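PDB 3G64: putative enoyl-CoA hydratase from Streptomyces coelicolor A3, which probably hydrates the double bond of enoyl-CoA thioesters, or acts on a related acyl-CoA, as a member of the enoyl-CoA hydratase/isomerase family. Local coordinates for residues I23-V27 against A213-A217; F43-A47 against F98-T102. All blocks are in the same frame, centred on the assembly; numbering follows the deposited sequence.

Interaction 1. Residues I23-V27 against A213-A217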
ATOM      1  N   ILE A  23     -19.615 -28.518  -5.880  1.00 34.98           N
ATOM      2  CA  ILE A  23     -18.274 -28.919  -5.449  1.00 34.20           C
ATOM      3  C   ILE A  23     -17.809 -30.153  -6.225  1.00 43.74           C
ATOM      4  O   ILE A  23     -18.481 -31.182  -6.232  1.00 42.99           O
ATOM      5  CB  ILE A  23     -18.219 -29.230  -3.938  1.00 34.70           C
ATOM      6  CG1 ILE A  23     -18.732 -28.039  -3.123  1.00 35.79           C
ATOM      7  CG2 ILE A  23     -16.794 -29.538  -3.489  1.00 33.91           C
ATOM      8  CD1 ILE A  23     -18.496 -28.211  -1.629  1.00 36.86           C
ATOM      9  N   THR A  24     -16.661 -30.033  -6.884  1.00 42.00           N
ATOM     10  CA  THR A  24     -16.065 -31.148  -7.601  1.00 42.84           C
ATOM     11  C   THR A  24     -14.586 -31.266  -7.272  1.00 39.77           C
ATOM     12  O   THR A  24     -13.802 -30.363  -7.587  1.00 35.57           O
ATOM     13  CB  THR A  24     -16.188 -30.977  -9.130  1.00 41.74           C
ATOM     14  OG1 THR A  24     -17.568 -30.970  -9.491  1.00 47.43           O
ATOM     15  CG2 THR A  24     -15.479 -32.113  -9.852  1.00 44.45           C
ATOM     16  N   ASP A  25     -14.212 -32.380  -6.651  1.00 43.92           N
ATOM     17  CA  ASP A  25     -12.801 -32.686  -6.397  1.00 45.75           C
ATOM     18  C   ASP A  25     -12.132 -31.532  -5.648  1.00 38.48           C
ATOM     19  O   ASP A  25     -11.058 -31.068  -6.029  1.00 36.43           O
ATOM     20  CB  ASP A  25     -12.076 -32.941  -7.722  1.00 52.83           C
ATOM     21  CG  ASP A  25     -10.772 -33.732  -7.549  1.00 65.34           C
ATOM     22  OD1 ASP A  25     -10.462 -34.175  -6.416  1.00 64.33           O
ATOM     23  OD2 ASP A  25     -10.058 -33.910  -8.566  1.00 71.15           O
ATOM     24  N   GLY A  26     -12.798 -31.051  -4.605  1.00 33.71           N
ATOM     25  CA  GLY A  26     -12.226 -30.025  -3.743  1.00 35.32           C
ATOM     26  C   GLY A  26     -12.306 -28.589  -4.249  1.00 36.65           C
ATOM     27  O   GLY A  26     -11.777 -27.685  -3.599  1.00 34.62           O
ATOM     28  N   VAL A  27     -12.941 -28.372  -5.402  1.00 33.30           N
ATOM     29  CA  VAL A  27     -13.173 -27.019  -5.888  1.00 30.68           C
ATOM     30  C   VAL A  27     -14.654 -26.677  -5.776  1.00 32.08           C
ATOM     31  O   VAL A  27     -15.492 -27.368  -6.344  1.00 27.25           O
ATOM     32  CB  VAL A  27     -12.746 -26.848  -7.350  1.00 32.84           C
ATOM     33  CG1 VAL A  27     -13.122 -25.469  -7.850  1.00 31.21           C
ATOM     34  CG2 VAL A  27     -11.266 -27.047  -7.485  1.00 33.29           C
ATOM     35  N   ALA A 213      -8.333 -22.478 -10.373  1.00 29.58           N
ATOM     36  CA  ALA A 213      -8.819 -23.144  -9.153  1.00 30.66           C
ATOM     37  C   ALA A 213      -8.225 -24.534  -9.018  1.00 29.12           C
ATOM     38  O   ALA A 213      -7.797 -24.953  -7.948  1.00 26.29           O
ATOM     39  CB  ALA A 213     -10.336 -23.234  -9.159  1.00 29.31           C
ATOM     40  N   ARG A 214      -8.237 -25.260 -10.136  1.00 28.11           N
ATOM     41  CA  ARG A 214      -7.715 -26.613 -10.182  1.00 26.60           C
ATOM     42  C   ARG A 214      -6.189 -26.630  -9.954  1.00 29.61           C
ATOM     43  O   ARG A 214      -5.670 -27.502  -9.275  1.00 29.57           O
ATOM     44  CB  ARG A 214      -8.073 -27.257 -11.545  1.00 31.11           C
ATOM     45  CG  ARG A 214      -7.611 -28.704 -11.683  1.00 39.77           C
ATOM     46  CD  ARG A 214      -8.045 -29.547 -10.488  1.00 41.91           C
ATOM     47  NE  ARG A 214      -9.495 -29.652 -10.445  1.00 45.29           N
ATOM     48  CZ  ARG A 214     -10.194 -30.045  -9.385  1.00 44.29           C
ATOM     49  NH1 ARG A 214      -9.576 -30.374  -8.257  1.00 40.47           N
ATOM     50  NH2 ARG A 214     -11.521 -30.095  -9.456  1.00 45.26           N
ATOM     51  N   ARG A 215      -5.479 -25.670 -10.538  1.00 30.54           N
ATOM     52  CA  ARG A 215      -4.056 -25.518 -10.283  1.00 31.38           C
ATOM     53  C   ARG A 215      -3.779 -25.373  -8.786  1.00 37.45           C
ATOM     54  O   ARG A 215      -2.899 -26.048  -8.240  1.00 37.73           O
ATOM     55  CB  ARG A 215      -3.487 -24.317 -11.045  1.00 32.55           C
ATOM     56  CG  ARG A 215      -2.018 -24.075 -10.723  1.00 37.87           C
ATOM     57  CD  ARG A 215      -1.387 -22.940 -11.505  1.00 39.14           C
ATOM     58  NE  ARG A 215       0.019 -22.836 -11.135  1.00 42.78           N
ATOM     59  CZ  ARG A 215       0.828 -21.825 -11.440  1.00 42.96           C
ATOM     60  NH1 ARG A 215       0.393 -20.787 -12.128  1.00 35.45           N
ATOM     61  NH2 ARG A 215       2.092 -21.853 -11.035  1.00 46.61           N
ATOM     62  N   LEU A 216      -4.538 -24.500  -8.122  1.00 35.19           N
ATOM     63  CA  LEU A 216      -4.389 -24.289  -6.679  1.00 32.68           C
ATOM     64  C   LEU A 216      -4.792 -25.539  -5.903  1.00 31.02           C
ATOM     65  O   LEU A 216      -4.103 -25.926  -4.966  1.00 31.13           O
ATOM     66  CB  LEU A 216      -5.219 -23.078  -6.211  1.00 31.29           C
ATOM     67  CG  LEU A 216      -4.653 -21.722  -6.639  1.00 31.39           C
ATOM     68  CD1 LEU A 216      -5.744 -20.651  -6.644  1.00 30.99           C
ATOM     69  CD2 LEU A 216      -3.515 -21.316  -5.723  1.00 31.27           C
ATOM     70  N   ALA A 217      -5.888 -26.183  -6.314  1.00 27.52           N
ATOM     71  CA  ALA A 217      -6.386 -27.364  -5.598  1.00 29.53           C
ATOM     72  C   ALA A 217      -5.471 -28.590  -5.768  1.00 35.61           C
ATOM     73  O   ALA A 217      -5.531 -29.529  -4.983  1.00 37.73           O
ATOM     74  CB  ALA A 217      -7.802 -27.709  -6.036  1.00 27.99           C
TER
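Arg214 reaches across to the 23-27 turn and gives two N-H groups to its backbone carbonyls. Its chain bends at chi2 and chi3, which brings the guanidinium over to the turn. Arg214 NH1 donates to Asp25 O at 2.8 Å, and the bond is almost straight (176°). Arg214 NH2 donates to Thr24 O at 3.0 Å and is more bent (150°). Both oxygens lie close to the guanidinium plane, so the pair of bonds fixes the rotation of the group. Thr24 O is also taken by Val27 N, which reaches it from the opposite face of the carbonyl plane. This turn is a type I' beta turn, the tight link of the hairpin made by strands 19-24 and 27-32 at the edge of the crotonase-fold sheet. Helix 205-217 packs beside it. Asp25 OD2 sits over one guanidinium face. It is 3.6 Å from Arg214 NH1, a salt bridge by charge alone, because no N-H points at the oxygen. The opposite face carries Val27 CG2, 3.6 Å from Arg214 NH2. Val27 straddles the helix surface: CG1 meets Ala213 CB and CG2 meets Ala217 CB, both at 3.8 Å. Arg63 binds next to the same turn, with a backbone bond to Gly26 and its NE on Ala217 O.

Interaction 2. Residues F43-A47 against F98-T102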
ATOM      1  N   PHE A  43     -31.209  -9.773   0.212  1.00 22.62           N
ATOM      2  CA  PHE A  43     -30.883 -10.081   1.583  1.00 25.81           C
ATOM      3  C   PHE A  43     -30.536 -11.549   1.728  1.00 27.37           C
ATOM      4  O   PHE A  43     -29.608 -11.892   2.447  1.00 28.90           O
ATOM      5  CB  PHE A  43     -32.076  -9.742   2.493  1.00 26.04           C
ATOM      6  CG  PHE A  43     -32.357  -8.266   2.580  1.00 25.57           C
ATOM      7  CD1 PHE A  43     -31.331  -7.374   2.829  1.00 24.34           C
ATOM      8  CD2 PHE A  43     -33.630  -7.775   2.382  1.00 31.96           C
ATOM      9  CE1 PHE A  43     -31.567  -6.004   2.898  1.00 25.06           C
ATOM     10  CE2 PHE A  43     -33.886  -6.415   2.446  1.00 33.01           C
ATOM     11  CZ  PHE A  43     -32.848  -5.522   2.713  1.00 29.15           C
ATOM     12  N   GLU A  44     -31.307 -12.412   1.073  1.00 26.85           N
ATOM     13  CA  GLU A  44     -31.130 -13.860   1.216  1.00 24.87           C
ATOM     14  C   GLU A  44     -29.847 -14.360   0.546  1.00 25.17           C
ATOM     15  O   GLU A  44     -29.275 -15.350   0.976  1.00 25.32           O
ATOM     16  CB  GLU A  44     -32.334 -14.621   0.636  1.00 26.85           C
ATOM     17  CG  GLU A  44     -33.607 -14.460   1.441  1.00 38.42           C
ATOM     18  CD  GLU A  44     -34.332 -13.137   1.161  1.00 51.61           C
ATOM     19  OE1 GLU A  44     -33.982 -12.413   0.188  1.00 44.48           O
ATOM     20  OE2 GLU A  44     -35.259 -12.817   1.941  1.00 63.56           O
ATOM     21  N   ALA A  45     -29.401 -13.690  -0.512  1.00 23.70           N
ATOM     22  CA  ALA A  45     -28.151 -14.083  -1.145  1.00 26.70           C
ATOM     23  C   ALA A  45     -26.966 -13.726  -0.241  1.00 26.40           C
ATOM     24  O   ALA A  45     -26.015 -14.490  -0.120  1.00 23.80           O
ATOM     25  CB  ALA A  45     -28.004 -13.431  -2.502  1.00 21.74           C
ATOM     26  N   TYR A  46     -27.012 -12.547   0.371  1.00 23.46           N
ATOM     27  CA  TYR A  46     -25.994 -12.210   1.362  1.00 24.06           C
ATOM     28  C   TYR A  46     -25.993 -13.246   2.496  1.00 28.28           C
ATOM     29  O   TYR A  46     -24.934 -13.652   2.964  1.00 26.58           O
ATOM     30  CB  TYR A  46     -26.258 -10.831   1.949  1.00 25.64           C
ATOM     31  CG  TYR A  46     -25.775  -9.679   1.088  1.00 24.69           C
ATOM     32  CD1 TYR A  46     -24.414  -9.504   0.812  1.00 28.27           C
ATOM     33  CD2 TYR A  46     -26.668  -8.742   0.598  1.00 24.34           C
ATOM     34  CE1 TYR A  46     -23.972  -8.425   0.042  1.00 29.47           C
ATOM     35  CE2 TYR A  46     -26.238  -7.670  -0.154  1.00 25.84           C
ATOM     36  CZ  TYR A  46     -24.893  -7.520  -0.430  1.00 31.55           C
ATOM     37  OH  TYR A  46     -24.503  -6.442  -1.181  1.00 36.87           O
ATOM     38  N   ALA A  47     -27.182 -13.676   2.931  1.00 26.87           N
ATOM     39  CA  ALA A  47     -27.252 -14.616   4.054  1.00 25.64           C
ATOM     40  C   ALA A  47     -26.656 -15.955   3.671  1.00 24.24           C
ATOM     41  O   ALA A  47     -25.996 -16.612   4.483  1.00 28.77           O
ATOM     42  CB  ALA A  47     -28.726 -14.775   4.572  1.00 21.58           C
ATOM     43  N   PHE A  98     -27.902  -5.154   8.741  1.00 19.24           N
ATOM     44  CA  PHE A  98     -27.698  -5.389   7.294  1.00 15.32           C
ATOM     45  C   PHE A  98     -26.252  -4.992   6.921  1.00 20.46           C
ATOM     46  O   PHE A  98     -25.516  -5.741   6.287  1.00 19.50           O
ATOM     47  CB  PHE A  98     -28.719  -4.623   6.413  1.00 20.77           C
ATOM     48  CG  PHE A  98     -28.314  -4.581   4.971  1.00 23.32           C
ATOM     49  CD1 PHE A  98     -28.336  -5.753   4.205  1.00 22.31           C
ATOM     50  CD2 PHE A  98     -27.804  -3.424   4.405  1.00 24.98           C
ATOM     51  CE1 PHE A  98     -27.878  -5.766   2.866  1.00 25.31           C
ATOM     52  CE2 PHE A  98     -27.355  -3.420   3.035  1.00 25.24           C
ATOM     53  CZ  PHE A  98     -27.385  -4.599   2.285  1.00 20.13           C
ATOM     54  N   ASN A  99     -25.829  -3.806   7.335  1.00 21.10           N
ATOM     55  CA  ASN A  99     -24.491  -3.375   6.982  1.00 20.24           C
ATOM     56  C   ASN A  99     -23.389  -4.163   7.647  1.00 22.98           C
ATOM     57  O   ASN A  99     -22.297  -4.321   7.083  1.00 24.70           O
ATOM     58  CB  ASN A  99     -24.332  -1.880   7.177  1.00 21.31           C
ATOM     59  CG  ASN A  99     -25.208  -1.101   6.211  1.00 25.13           C
ATOM     60  OD1 ASN A  99     -24.922  -1.060   5.000  1.00 26.61           O
ATOM     61  ND2 ASN A  99     -26.292  -0.523   6.718  1.00 20.44           N
ATOM     62  N   ARG A 100     -23.677  -4.692   8.825  1.00 18.77           N
ATOM     63  CA  ARG A 100     -22.704  -5.567   9.461  1.00 23.31           C
ATOM     64  C   ARG A 100     -22.617  -6.881   8.694  1.00 22.01           C
ATOM     65  O   ARG A 100     -21.548  -7.458   8.565  1.00 27.12           O
ATOM     66  CB  ARG A 100     -23.081  -5.846  10.920  1.00 23.35           C
ATOM     67  CG  ARG A 100     -22.113  -6.808  11.608  1.00 34.01           C
ATOM     68  CD  ARG A 100     -22.375  -6.869  13.114  1.00 42.10           C
ATOM     69  NE  ARG A 100     -21.772  -5.754  13.854  1.00 44.98           N
ATOM     70  CZ  ARG A 100     -22.442  -4.974  14.701  1.00 44.20           C
ATOM     71  NH1 ARG A 100     -23.740  -5.201  14.883  1.00 41.84           N
ATOM     72  NH2 ARG A 100     -21.819  -3.982  15.376  1.00 33.48           N
HETATM   73  N   MSE A 101     -23.755  -7.372   8.224  1.00 21.97           N
HETATM   74  CA  MSE A 101     -23.765  -8.641   7.520  1.00 23.75           C
HETATM   75  C   MSE A 101     -22.942  -8.539   6.225  1.00 23.58           C
HETATM   76  O   MSE A 101     -22.205  -9.456   5.880  1.00 20.68           O
HETATM   77  CB  MSE A 101     -25.193  -9.075   7.186  1.00 19.90           C
HETATM   78  CG  MSE A 101     -25.221 -10.165   6.094  1.00 20.66           C
HETATM   79 SE   MSE A 101     -27.002 -10.937   5.773  0.89 33.56          SE
HETATM   80  CE  MSE A 101     -27.843  -9.415   4.827  1.00 25.91           C
ATOM     81  N   THR A 102     -23.062  -7.431   5.495  1.00 20.39           N
ATOM     82  CA  THR A 102     -22.313  -7.358   4.234  1.00 20.28           C
ATOM     83  C   THR A 102     -20.808  -7.277   4.491  1.00 24.47           C
ATOM     84  O   THR A 102     -20.012  -7.969   3.839  1.00 24.72           O
ATOM     85  CB  THR A 102     -22.730  -6.139   3.401  1.00 21.69           C
ATOM     86  OG1 THR A 102     -22.543  -4.951   4.186  1.00 20.75           O
ATOM     87  CG2 THR A 102     -24.171  -6.258   2.978  1.00 24.11           C
TER
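Phe98 stands between Phe43 and Tyr46, and the three rings form an aromatic cluster. Phe43 turns its edge toward the face of Phe98 in an offset edge-to-face pair, with planes 80° apart. The closest atoms are Phe43 CE1 and Phe98 CD1, at 3.5 Å. Phe98 in turn directs its own edge toward the face of Tyr46, again as an offset edge-to-face pair. Here Phe98 CE1 comes within 3.9 Å of Tyr46 CE2.

The methyl of Thr102 caps a face of the Tyr46 ring. Thr102 CG2 lies 3.7 Å from the centroid of the Tyr46 ring and close to the ring normal, a CH-pi contact. It is nearest to the CE1 and CZ side of the ring.

Met101, a selenomethionine, is the bump that enters the hollow on helix 43-58. Its chain is extended as far as SE and then bends (chi3 73°). The bend turns Met101 CE in beside the base of the tyrosine, 3.6 Å from Tyr46 CB. Met101 CE also lies 3.9 Å from Phe43 O. Met101 SE is 4.4 Å from Ala47 CB, so the end of Met101 rests among Phe43, Tyr46 and Ala47, one helical turn.

The axes of the two short segments come no closer than 10.5 Å, a spacing filled by these large side chains. Ile83 of helix 80-87 touches the side chains of Phe43, Tyr46 and Phe98. Met254 of the third subunit packs on Phe98. No hydrogen bond crosses between the segments. The contact is apolar helix-helix packing, with the two segments crossing at 43°, joining helices 43-58 and 92-111 within the crotonase fold, next to a subunit interface.

Overall arrangement
Interactions 1 and 2 lie in separate parts of one crotonase-like chain. Their centres are 27 Å apart, their nearest atoms about 15 Å, and they do not touch. Each centre is about 15 Å from the centre of the chain. Both segments of interaction 2 fall in the sequence between those of interaction 1. Strand 27-32 leaves the turn of interaction 1 and precedes helix 43-58 of interaction 2, which gives a short route between them. Each site also borders a different copy of the protein: Arg215 pairs with Asp183 of the second subunit, and Arg100 with Glu244 of the third.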